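1,4-beta-N-Acetylmuramidase M1 (Streptomyces coelicolor, PDB 1JFX) hydrolyses the beta-1,4 linkages between N-acetylmuramic acid and N-acetylglucosamine in peptidoglycan, acting both as a lysozyme and as a diacetylmuramidase. Local coordinates at residues S3-I8 with G204-L209; E36-K41 with P67-G72; H101-S104 with C108-L111. All blocks are in the same frame, centred on the assembly; numbering follows the deposited sequence.

How one beta/alpha barrel holds its loops and chain ends is illustrated by three contacts in this family 25 glycosyl hydrolase domain. Contacts 1 and 2 lie at the surface and contact 3 is partly buried; none sits at the barrel centre. Contact 1 joins segments near the two ends of the chain by apolar packing and a water bridge, on the opposite side of the chain's centre from the others. Contact 2 sets a threonine methyl against a loop serine and alanine, whereas contact 3 lays an asparagine's CB over a tyrosine face, with its amide stacked at an offset. Contacts 2 and 3 touch: P67 CD lies 3.6 Å from Y109 CG. Contacts 1 and 2 reach the same sheet.

Contact 1 of 3, residues S3-I8 with G204-L209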
loop_
_atom_site.group_PDB
_atom_site.type_symbol
_atom_site.label_atom_id
_atom_site.label_comp_id
_atom_site.label_asym_id
_atom_site.label_seq_id
_atom_site.Cartn_x
_atom_site.Cartn_y
_atom_site.Cartn_z
ATOM N N SER A 3 8.351 -0.183 17.388
ATOM C CA SER A 3 7.431 -0.619 18.447
ATOM C C SER A 3 6.030 -1.021 17.977
ATOM O O SER A 3 5.614 -0.687 16.873
ATOM C CB SER A 3 7.309 0.483 19.510
ATOM O OG SER A 3 6.466 1.541 19.073
ATOM N N GLY A 4 5.311 -1.737 18.836
ATOM C CA GLY A 4 3.957 -2.139 18.514
ATOM C C GLY A 4 3.857 -3.074 17.319
ATOM O O GLY A 4 4.784 -3.846 17.031
ATOM N N VAL A 5 2.717 -3.006 16.635
ATOM C CA VAL A 5 2.445 -3.852 15.478
ATOM C C VAL A 5 3.343 -3.433 14.302
ATOM O O VAL A 5 3.344 -2.277 13.876
ATOM C CB VAL A 5 0.944 -3.773 15.102
ATOM C CG1 VAL A 5 0.678 -4.580 13.827
ATOM C CG2 VAL A 5 0.085 -4.330 16.267
ATOM N N GLN A 6 4.095 -4.398 13.782
ATOM C CA GLN A 6 5.080 -4.155 12.723
ATOM C C GLN A 6 4.861 -4.993 11.476
ATOM O O GLN A 6 4.273 -6.069 11.539
ATOM C CB GLN A 6 6.475 -4.470 13.276
ATOM C CG GLN A 6 6.952 -3.516 14.356
ATOM C CD GLN A 6 7.404 -2.199 13.773
ATOM O OE1 GLN A 6 8.196 -2.166 12.815
ATOM N NE2 GLN A 6 6.912 -1.093 14.344
ATOM N N GLY A 7 5.359 -4.500 10.345
ATOM C CA GLY A 7 5.216 -5.253 9.107
ATOM C C GLY A 7 6.260 -4.849 8.092
ATOM O O GLY A 7 7.149 -4.040 8.385
ATOM N N ILE A 8 6.161 -5.418 6.900
ATOM C CA ILE A 8 7.082 -5.076 5.819
ATOM C C ILE A 8 6.297 -4.959 4.532
ATOM O O ILE A 8 5.102 -5.237 4.498
ATOM C CB ILE A 8 8.170 -6.169 5.601
ATOM C CG1 ILE A 8 7.516 -7.512 5.243
ATOM C CG2 ILE A 8 9.047 -6.310 6.855
ATOM C CD1 ILE A 8 8.531 -8.602 4.852
ATOM N N GLY A 204 -1.993 1.202 15.622
ATOM C CA GLY A 204 -3.062 0.576 16.379
ATOM C C GLY A 204 -2.698 -0.803 16.890
ATOM O O GLY A 204 -1.610 -1.317 16.637
ATOM N N SER A 205 -3.630 -1.395 17.623
ATOM C CA SER A 205 -3.453 -2.708 18.220
ATOM C C SER A 205 -3.543 -3.852 17.224
ATOM O O SER A 205 -3.967 -3.671 16.087
ATOM C CB SER A 205 -4.541 -2.937 19.263
ATOM O OG SER A 205 -5.818 -3.022 18.637
ATOM N N ALA A 206 -3.180 -5.041 17.685
ATOM C CA ALA A 206 -3.274 -6.224 16.837
ATOM C C ALA A 206 -4.736 -6.411 16.438
ATOM O O ALA A 206 -5.047 -6.766 15.287
ATOM C CB ALA A 206 -2.766 -7.450 17.590
ATOM N N ALA A 207 -5.640 -6.168 17.377
ATOM C CA ALA A 207 -7.070 -6.320 17.092
ATOM C C ALA A 207 -7.555 -5.354 16.015
ATOM O O ALA A 207 -8.370 -5.717 15.175
ATOM C CB ALA A 207 -7.887 -6.132 18.367
ATOM N N ARG A 208 -7.048 -4.122 16.041
ATOM C CA ARG A 208 -7.443 -3.121 15.059
ATOM C C ARG A 208 -6.930 -3.509 13.672
ATOM O O ARG A 208 -7.611 -3.286 12.674
ATOM C CB ARG A 208 -6.920 -1.740 15.467
ATOM C CG ARG A 208 -7.376 -0.614 14.555
ATOM C CD ARG A 208 -7.157 0.751 15.207
ATOM N NE ARG A 208 -7.540 1.847 14.321
ATOM C CZ ARG A 208 -7.717 3.104 14.720
ATOM N NH1 ARG A 208 -7.547 3.428 15.995
ATOM N NH2 ARG A 208 -8.069 4.036 13.844
ATOM N N LEU A 209 -5.746 -4.117 13.619
ATOM C CA LEU A 209 -5.171 -4.552 12.344
ATOM C C LEU A 209 -6.064 -5.654 11.756
ATOM O O LEU A 209 -6.371 -5.651 10.561
ATOM C CB LEU A 209 -3.744 -5.092 12.547
ATOM C CG LEU A 209 -3.107 -5.753 11.318
ATOM C CD1 LEU A 209 -2.875 -4.704 10.223
ATOM C CD2 LEU A 209 -1.784 -6.408 11.709
HETATM O O HOH W 1 0.656 -1.458 18.131
#
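The side chain of V5 lies over the first turn of the helix that begins at A206, and its two methyls divide the work. CG1, anti to the backbone N (chi1 176°), meets CD2 of L209 at 3.7 Å, a purely apolar touch between two branches. CG2, set beside the backbone N, covers the polar backbone instead: it is 3.5 Å from G204 O and 3.6 Å from A206 N, with A206 CB a little farther off. The link gains a polar element from one water, which accepts from V5 N at 3.0 Å and donates to G204 O at 2.7 Å, bridging the two backbones beside the valine. The helix start itself is secured by S205 at the N-cap, whose OG accepts from R208 N at 3.1 Å. L209, one turn into the helix with CG anti to the backbone N (chi1 172°), turns CD2 to the valine. F29 of strand 29-36 touches both V5 and L209, while V5 also packs on F202 of strand 196-202; the helix 206-214 thus lies against the end of the sheet where strand 6-10 enters it.

Contact 2 of 3, residues E36-K41 with P67-G72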
loop_
_atom_site.group_PDB
_atom_site.type_symbol
_atom_site.label_atom_id
_atom_site.label_comp_id
_atom_site.label_asym_id
_atom_site.label_seq_id
_atom_site.Cartn_x
_atom_site.Cartn_y
_atom_site.Cartn_z
ATOM N N GLU A 36 1.513 -2.780 -11.781
ATOM C CA GLU A 36 1.990 -1.426 -12.009
ATOM C C GLU A 36 1.457 -0.984 -13.369
ATOM O O GLU A 36 1.403 -1.768 -14.325
ATOM C CB GLU A 36 3.527 -1.342 -11.982
ATOM C CG GLU A 36 4.063 0.055 -12.311
ATOM C CD GLU A 36 5.504 0.281 -11.872
ATOM O OE1 GLU A 36 6.131 -0.649 -11.328
ATOM O OE2 GLU A 36 6.016 1.403 -12.066
ATOM N N GLY A 37 1.049 0.270 -13.451
ATOM C CA GLY A 37 0.518 0.776 -14.707
ATOM C C GLY A 37 -0.615 -0.069 -15.259
ATOM O O GLY A 37 -1.476 -0.551 -14.519
ATOM N N THR A 38 -0.605 -0.266 -16.573
ATOM C CA THR A 38 -1.651 -1.023 -17.236
ATOM C C THR A 38 -1.311 -2.469 -17.540
ATOM O O THR A 38 -2.217 -3.261 -17.803
ATOM C CB THR A 38 -2.015 -0.400 -18.592
ATOM O OG1 THR A 38 -0.926 -0.601 -19.503
ATOM C CG2 THR A 38 -2.268 1.103 -18.439
ATOM N N ASN A 39 -0.025 -2.820 -17.541
ATOM C CA ASN A 39 0.325 -4.185 -17.916
ATOM C C ASN A 39 1.538 -4.808 -17.260
ATOM O O ASN A 39 2.083 -5.792 -17.768
ATOM C CB ASN A 39 0.492 -4.258 -19.433
ATOM C CG ASN A 39 1.555 -3.316 -19.936
ATOM O OD1 ASN A 39 2.510 -3.008 -19.225
ATOM N ND2 ASN A 39 1.405 -2.860 -21.174
ATOM N N TYR A 40 1.973 -4.258 -16.134
ATOM C CA TYR A 40 3.101 -4.850 -15.449
ATOM C C TYR A 40 2.552 -5.690 -14.303
ATOM O O TYR A 40 1.641 -5.252 -13.601
ATOM C CB TYR A 40 4.027 -3.779 -14.880
ATOM C CG TYR A 40 5.157 -4.352 -14.059
ATOM C CD1 TYR A 40 4.995 -4.629 -12.700
ATOM C CD2 TYR A 40 6.385 -4.647 -14.648
ATOM C CE1 TYR A 40 6.025 -5.182 -11.948
ATOM C CE2 TYR A 40 7.427 -5.202 -13.907
ATOM C CZ TYR A 40 7.242 -5.468 -12.556
ATOM O OH TYR A 40 8.273 -6.021 -11.814
ATOM N N LYS A 41 3.098 -6.894 -14.130
ATOM C CA LYS A 41 2.704 -7.778 -13.034
ATOM C C LYS A 41 3.991 -8.237 -12.366
ATOM O O LYS A 41 4.905 -8.714 -13.037
ATOM C CB LYS A 41 1.931 -9.009 -13.545
ATOM C CG LYS A 41 1.416 -9.905 -12.421
ATOM C CD LYS A 41 0.460 -9.135 -11.507
ATOM C CE LYS A 41 0.003 -9.957 -10.317
ATOM N NZ LYS A 41 -0.731 -11.196 -10.724
ATOM N N PRO A 67 -0.694 7.201 -13.486
ATOM C CA PRO A 67 -1.847 7.990 -13.924
ATOM C C PRO A 67 -1.834 8.515 -15.359
ATOM O O PRO A 67 -2.881 8.863 -15.891
ATOM C CB PRO A 67 -1.918 9.104 -12.873
ATOM C CG PRO A 67 -1.430 8.414 -11.633
ATOM C CD PRO A 67 -0.210 7.669 -12.172
ATOM N N ASN A 68 -0.658 8.581 -15.979
ATOM C CA ASN A 68 -0.547 9.060 -17.360
ATOM C C ASN A 68 -0.978 7.988 -18.357
ATOM O O ASN A 68 -1.362 8.305 -19.477
ATOM C CB ASN A 68 0.910 9.385 -17.692
ATOM C CG ASN A 68 1.821 8.176 -17.506
ATOM O OD1 ASN A 68 2.050 7.742 -16.381
ATOM N ND2 ASN A 68 2.323 7.610 -18.610
ATOM N N ALA A 69 -0.908 6.727 -17.937
ATOM C CA ALA A 69 -1.173 5.598 -18.819
ATOM C C ALA A 69 -2.606 5.171 -19.093
ATOM O O ALA A 69 -2.870 4.555 -20.126
ATOM C CB ALA A 69 -0.371 4.384 -18.328
ATOM N N SER A 70 -3.517 5.480 -18.184
ATOM C CA SER A 70 -4.922 5.113 -18.343
ATOM C C SER A 70 -5.666 5.766 -17.194
ATOM O O SER A 70 -5.044 6.352 -16.312
ATOM C CB SER A 70 -5.103 3.594 -18.267
ATOM O OG SER A 70 -4.872 3.129 -16.946
ATOM N N SER A 71 -6.987 5.663 -17.201
ATOM C CA SER A 71 -7.806 6.265 -16.153
ATOM C C SER A 71 -7.685 5.530 -14.824
ATOM O O SER A 71 -7.185 4.406 -14.770
ATOM C CB SER A 71 -9.277 6.262 -16.575
ATOM O OG SER A 71 -9.796 4.930 -16.554
ATOM N N GLY A 72 -8.156 6.178 -13.762
ATOM C CA GLY A 72 -8.123 5.572 -12.441
ATOM C C GLY A 72 -9.048 4.370 -12.423
ATOM O O GLY A 72 -8.777 3.368 -11.765
#
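The hydroxyl of S70 is met from several sides: OG is hydrogen-bonded to Q75 NE2 in the helix 72-81, makes a weak 3.4 Å bond to S71 O, and has CG2 of T38 resting 3.6 Å away from it. The Q75 bond is the stronger of the two, and it ties the loop to the helix that follows. The contact from the threonine is of van der Waals type, a methyl laid against a serine that has its polar partners elsewhere. The first torsion of T38 (chi1 70°) sets OG1 between the backbone N and the carbonyl carbon and puts CG2 anti to the carbonyl carbon, facing A69 and S70. The same methyl reaches 3.8 Å to CB of A69, and the same distance separates it from CB of S70, so one branch touches two successive residues. T38 stands in a tight turn: E36 N bonds to Y40 O and Y40 N to E36 O, each at 3.1 Å, and three residues, G37, T38 and N39, close the loop between them. G37 in turn pairs by its backbone with F64, joining the turn to the strand 58-64. On the other side, W119 NE1 bonds to S70 O, and S71 is the N-cap of helix 72-81, its OG accepting from A74 N. The arrangement is that of neighbouring loops on a beta/alpha barrel: a beta hairpin, joining strands 29-36 and 40-41, brushes the loop that leads from strand 58-64 into its helix, one of the strand-to-helix connections of this beta/alpha barrel.

Contact 3 of 3, residues H101-S104 with C108-L111; sequences HNPS and CYGL
H101 approaches Y109 only by its backbone: its carbonyl O lies 3.8 Å from OH of Y109, while its imidazole turns elsewhere and meets the ring of W143. The tyrosine hydroxyl is hydrogen-bonded to the carbonyl O of E100, a predicted active-site residue, a bond that helps fix the position of the phenol. N102 makes the main contact. Its CG, anti to the backbone N (chi1 -171°), sets the amide, its plane 19° from that of the ring, in an offset stack beyond the CD1-CE1 side, with CG 3.3 Å from CE1 of Y109. CB is the atom over the face, a CH-pi partner 3.7 Å from the centroid of the Y109 ring and 20° off the normal. Both ends of the amide are bonded: ND2 donates to A106 O, and OD1 accepts from S104 N at 3.0 Å, the donor above the carbonyl plane, making the Asx turn of this loop. The facing segment is a type I' beta turn, closed by L111 N to C108 O at 3.1 Å, with Y109 and G110 at its two positive-phi corners; the disulfide of C108 to C147 secures it to the helix 141-148. P103 then crosses the tyrosine at about a right angle, its CD resting 3.8 Å from OH of Y109, and touches F64 and R66. S104 follows, packing on R66.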
loop_
_atom_site.group_PDB
_atom_site.type_symbol
_atom_site.label_atom_id
_atom_site.label_comp_id
_atom_site.label_asym_id
_atom_site.label_seq_id
_atom_site.Cartn_x
_atom_site.Cartn_y
_atom_site.Cartn_z
ATOM N N HIS A 101 5.935 9.892 -6.780
ATOM C CA HIS A 101 6.748 10.525 -7.829
ATOM C C HIS A 101 6.915 9.643 -9.065
ATOM O O HIS A 101 7.374 8.502 -8.978
ATOM C CB HIS A 101 8.157 10.869 -7.321
ATOM C CG HIS A 101 8.230 12.089 -6.457
ATOM N ND1 HIS A 101 7.599 12.176 -5.233
ATOM C CD2 HIS A 101 8.916 13.248 -6.610
ATOM C CE1 HIS A 101 7.903 13.330 -4.667
ATOM N NE2 HIS A 101 8.701 14.000 -5.482
ATOM N N ASN A 102 6.569 10.202 -10.220
ATOM C CA ASN A 102 6.695 9.501 -11.492
ATOM C C ASN A 102 8.164 9.105 -11.669
ATOM O O ASN A 102 9.058 9.933 -11.540
ATOM C CB ASN A 102 6.253 10.448 -12.621
ATOM C CG ASN A 102 6.141 9.762 -13.976
ATOM O OD1 ASN A 102 6.490 8.589 -14.135
ATOM N ND2 ASN A 102 5.656 10.503 -14.967
ATOM N N PRO A 103 8.433 7.823 -11.939
ATOM C CA PRO A 103 9.824 7.403 -12.127
ATOM C C PRO A 103 10.316 7.700 -13.550
ATOM O O PRO A 103 11.505 7.606 -13.831
ATOM C CB PRO A 103 9.772 5.899 -11.835
ATOM C CG PRO A 103 8.391 5.512 -12.315
ATOM C CD PRO A 103 7.526 6.661 -11.816
ATOM N N SER A 104 9.403 8.061 -14.449
ATOM C CA SER A 104 9.801 8.318 -15.832
ATOM C C SER A 104 8.984 9.398 -16.522
ATOM O O SER A 104 8.299 9.143 -17.512
ATOM C CB SER A 104 9.710 7.029 -16.639
ATOM O OG SER A 104 8.443 6.430 -16.464
ATOM N N CYS A 108 3.996 14.705 -11.522
ATOM C CA CYS A 108 2.548 14.574 -11.348
ATOM C C CYS A 108 1.856 13.950 -12.566
ATOM O O CYS A 108 0.653 14.133 -12.791
ATOM C CB CYS A 108 1.917 15.920 -11.005
ATOM S SG CYS A 108 2.560 16.686 -9.480
ATOM N N TYR A 109 2.651 13.246 -13.364
ATOM C CA TYR A 109 2.150 12.491 -14.494
ATOM C C TYR A 109 1.406 13.241 -15.585
ATOM O O TYR A 109 0.625 12.646 -16.325
ATOM C CB TYR A 109 1.269 11.362 -13.940
ATOM C CG TYR A 109 2.013 10.391 -13.037
ATOM C CD1 TYR A 109 2.721 9.318 -13.577
ATOM C CD2 TYR A 109 2.006 10.544 -11.648
ATOM C CE1 TYR A 109 3.401 8.415 -12.764
ATOM C CE2 TYR A 109 2.687 9.638 -10.818
ATOM C CZ TYR A 109 3.380 8.581 -11.388
ATOM O OH TYR A 109 4.054 7.688 -10.585
ATOM N N GLY A 110 1.646 14.539 -15.693
ATOM C CA GLY A 110 0.988 15.315 -16.728
ATOM C C GLY A 110 -0.450 15.675 -16.422
ATOM O O GLY A 110 -1.163 16.173 -17.286
ATOM N N LEU A 111 -0.892 15.404 -15.201
ATOM C CA LEU A 111 -2.252 15.747 -14.818
ATOM C C LEU A 111 -2.280 17.004 -13.955
ATOM O O LEU A 111 -1.396 17.212 -13.121
ATOM C CB LEU A 111 -2.895 14.586 -14.043
ATOM C CG LEU A 111 -3.052 13.261 -14.788
ATOM C CD1 LEU A 111 -3.854 12.289 -13.917
ATOM C CD2 LEU A 111 -3.765 13.487 -16.110
#